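Putative uncharacterized protein (Burkholderia ambifaria, PDB 3W21) probably acts as a 2-oxoglutarate-dependent dioxygenase of the prolyl 4-hydroxylase type, here with zinc in the metal site and 2-oxoglutarate bound. Local coordinates at residues 34-39 with 239-244. Sequence-based numbering, arbitrary orientation.
With AKG (2-oxoglutaric acid), chain D.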
loop_
_atom_site.group_PDB
_atom_site.type_symbol
_atom_site.label_atom_id
_atom_site.label_comp_id
_atom_site.label_asym_id
_atom_site.label_seq_id
_atom_site.Cartn_x
_atom_site.Cartn_y
_atom_site.Cartn_z
ATOM N N GLU A 34 23.922 -9.825 -23.568
ATOM C CA GLU A 34 25.316 -9.904 -24.067
ATOM C C GLU A 34 26.279 -10.119 -22.908
ATOM O O GLU A 34 27.481 -10.256 -23.133
ATOM C CB GLU A 34 25.686 -8.582 -24.760
ATOM C CG GLU A 34 25.117 -8.525 -26.156
ATOM C CD GLU A 34 25.202 -7.118 -26.743
ATOM O OE1 GLU A 34 25.867 -6.251 -26.121
ATOM O OE2 GLU A 34 24.568 -6.897 -27.793
ATOM N N ALA A 35 25.762 -10.156 -21.666
ATOM C CA ALA A 35 26.639 -10.388 -20.491
ATOM C C ALA A 35 25.778 -10.962 -19.363
ATOM O O ALA A 35 24.545 -10.731 -19.335
ATOM C CB ALA A 35 27.288 -9.056 -20.028
ATOM N N ASP A 36 26.410 -11.653 -18.415
ATOM C CA ASP A 36 25.633 -12.245 -17.327
ATOM C C ASP A 36 25.783 -11.393 -16.083
ATOM O O ASP A 36 24.870 -11.291 -15.314
ATOM C CB ASP A 36 26.014 -13.701 -17.106
ATOM C CG ASP A 36 25.776 -14.544 -18.364
ATOM O OD1 ASP A 36 24.586 -14.652 -18.751
ATOM O OD2 ASP A 36 26.772 -15.047 -18.972
ATOM N N ALA A 37 26.922 -10.757 -15.933
ATOM C CA ALA A 37 27.224 -9.893 -14.815
ATOM C C ALA A 37 28.277 -8.877 -15.261
ATOM O O ALA A 37 29.142 -9.202 -16.098
ATOM C CB ALA A 37 27.767 -10.721 -13.665
ATOM N N ILE A 38 28.187 -7.650 -14.751
ATOM C CA ILE A 38 29.245 -6.632 -15.025
ATOM C C ILE A 38 29.663 -5.963 -13.714
ATOM O O ILE A 38 28.810 -5.601 -12.930
ATOM C CB ILE A 38 28.754 -5.569 -15.994
ATOM C CG1 ILE A 38 28.385 -6.233 -17.326
ATOM C CG2 ILE A 38 29.827 -4.459 -16.199
ATOM C CD1 ILE A 38 27.840 -5.255 -18.334
ATOM N N VAL A 39 30.967 -5.870 -13.453
ATOM C CA VAL A 39 31.463 -5.258 -12.208
ATOM C C VAL A 39 32.240 -4.001 -12.610
ATOM O O VAL A 39 33.142 -4.094 -13.447
ATOM C CB VAL A 39 32.331 -6.279 -11.398
ATOM C CG1 VAL A 39 32.956 -5.657 -10.120
ATOM C CG2 VAL A 39 31.461 -7.417 -10.970
ATOM N N LEU A 239 26.331 -5.427 -11.430
ATOM C CA LEU A 239 25.082 -5.463 -12.197
ATOM C C LEU A 239 24.988 -6.917 -12.758
ATOM O O LEU A 239 25.970 -7.470 -13.288
ATOM C CB LEU A 239 25.197 -4.473 -13.356
ATOM C CG LEU A 239 25.326 -3.022 -12.896
ATOM C CD1 LEU A 239 25.609 -2.180 -14.139
ATOM C CD2 LEU A 239 24.001 -2.641 -12.219
ATOM N N PHE A 240 23.824 -7.531 -12.636
ATOM C CA PHE A 240 23.694 -8.925 -13.070
ATOM C C PHE A 240 22.247 -9.293 -13.357
ATOM O O PHE A 240 21.327 -8.608 -12.899
ATOM C CB PHE A 240 24.262 -9.867 -11.992
ATOM C CG PHE A 240 23.455 -9.871 -10.689
ATOM C CD1 PHE A 240 23.607 -8.859 -9.760
ATOM C CD2 PHE A 240 22.586 -10.943 -10.395
ATOM C CE1 PHE A 240 22.878 -8.837 -8.567
ATOM C CE2 PHE A 240 21.861 -10.919 -9.213
ATOM C CZ PHE A 240 22.021 -9.896 -8.299
ATOM N N GLN A 241 22.061 -10.400 -14.106
ATOM C CA GLN A 241 20.726 -10.865 -14.490
ATOM C C GLN A 241 20.232 -11.684 -13.266
ATOM O O GLN A 241 20.794 -12.767 -12.941
ATOM C CB GLN A 241 20.829 -11.748 -15.727
ATOM C CG GLN A 241 21.242 -10.937 -16.954
ATOM C CD GLN A 241 20.929 -11.612 -18.296
ATOM O OE1 GLN A 241 21.723 -11.528 -19.256
ATOM N NE2 GLN A 241 19.830 -12.337 -18.354
ATOM N N SER A 242 19.278 -11.131 -12.538
ATOM C CA SER A 242 18.907 -11.670 -11.205
ATOM C C SER A 242 18.025 -12.935 -11.296
ATOM O O SER A 242 17.779 -13.595 -10.269
ATOM C CB SER A 242 18.212 -10.583 -10.371
ATOM O OG SER A 242 16.956 -10.241 -11.028
ATOM N N LYS A 243 17.568 -13.298 -12.485
ATOM C CA LYS A 243 16.870 -14.597 -12.654
ATOM C C LYS A 243 17.819 -15.836 -12.561
ATOM O O LYS A 243 17.357 -16.921 -12.287
ATOM C CB LYS A 243 16.086 -14.597 -13.960
ATOM C CG LYS A 243 14.773 -13.818 -13.795
ATOM C CD LYS A 243 13.944 -13.868 -15.096
ATOM C CE LYS A 243 13.527 -15.241 -15.504
ATOM N NZ LYS A 243 12.923 -16.070 -14.412
ATOM N N ASN A 244 19.124 -15.650 -12.760
ATOM C CA ASN A 244 20.096 -16.726 -12.537
ATOM C C ASN A 244 20.269 -16.975 -11.075
ATOM O O ASN A 244 20.436 -16.040 -10.329
ATOM C CB ASN A 244 21.426 -16.349 -13.159
ATOM C CG ASN A 244 21.361 -16.500 -14.660
ATOM O OD1 ASN A 244 21.619 -17.555 -15.198
ATOM N ND2 ASN A 244 20.942 -15.521 -15.295
HETATM C C1 AKG D . 20.662 -9.115 -4.792
HETATM O O1 AKG D . 19.580 -9.640 -5.164
HETATM O O2 AKG D . 21.100 -8.035 -5.280
HETATM C C2 AKG D . 21.429 -9.842 -3.758
HETATM O O5 AKG D . 21.442 -11.070 -3.729
HETATM C C3 AKG D . 22.195 -9.081 -2.705
HETATM C C4 AKG D . 23.474 -8.483 -3.294
HETATM C C5 AKG D . 24.202 -7.768 -2.176
HETATM O O3 AKG D . 25.345 -8.196 -1.914
HETATM O O4 AKG D . 23.656 -6.809 -1.547
#
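A37 and F240 meet CB to CB at 4.0 Å, as a non-hydrogen-bonded pair of the antiparallel strands 37-41 and 236-241. Next to them I38 and L239 form the hydrogen-bonded pair: I38 N donates a hydrogen bond to L239 O (2.7 Å), and L239 N donates one to I38 O (2.9 Å). Past A37 a third hydrogen bond runs from Q241 N to D36 O (3.2 Å), while F240 CA offers a CH...O contact to the same oxygen.

The F240 side chain runs from this pair toward the metal site. CB lies 3.7 Å from D36 O and against the methyl of A37; chi1 of 67° sets CG between the backbone N and the carbonyl carbon, and from there the ring leads away from strand 37-41. Its far edge reaches the cosubstrate: CE1 lies 3.8 Å and CZ 3.7 Å from AKG O2, with AKG C1 at the same edge, in the ring plane. H246, a zinc ligand, packs edge-to-face with this ring. On the other side of strand 37-41, D36 and A37 share M10 of strand 4-10 as partner, a classic beta bulge. The pair places the F240 ring beside the zinc and 2-oxoglutarate, consistent with the double-stranded beta-helix core of 2-oxoglutarate dioxygenases.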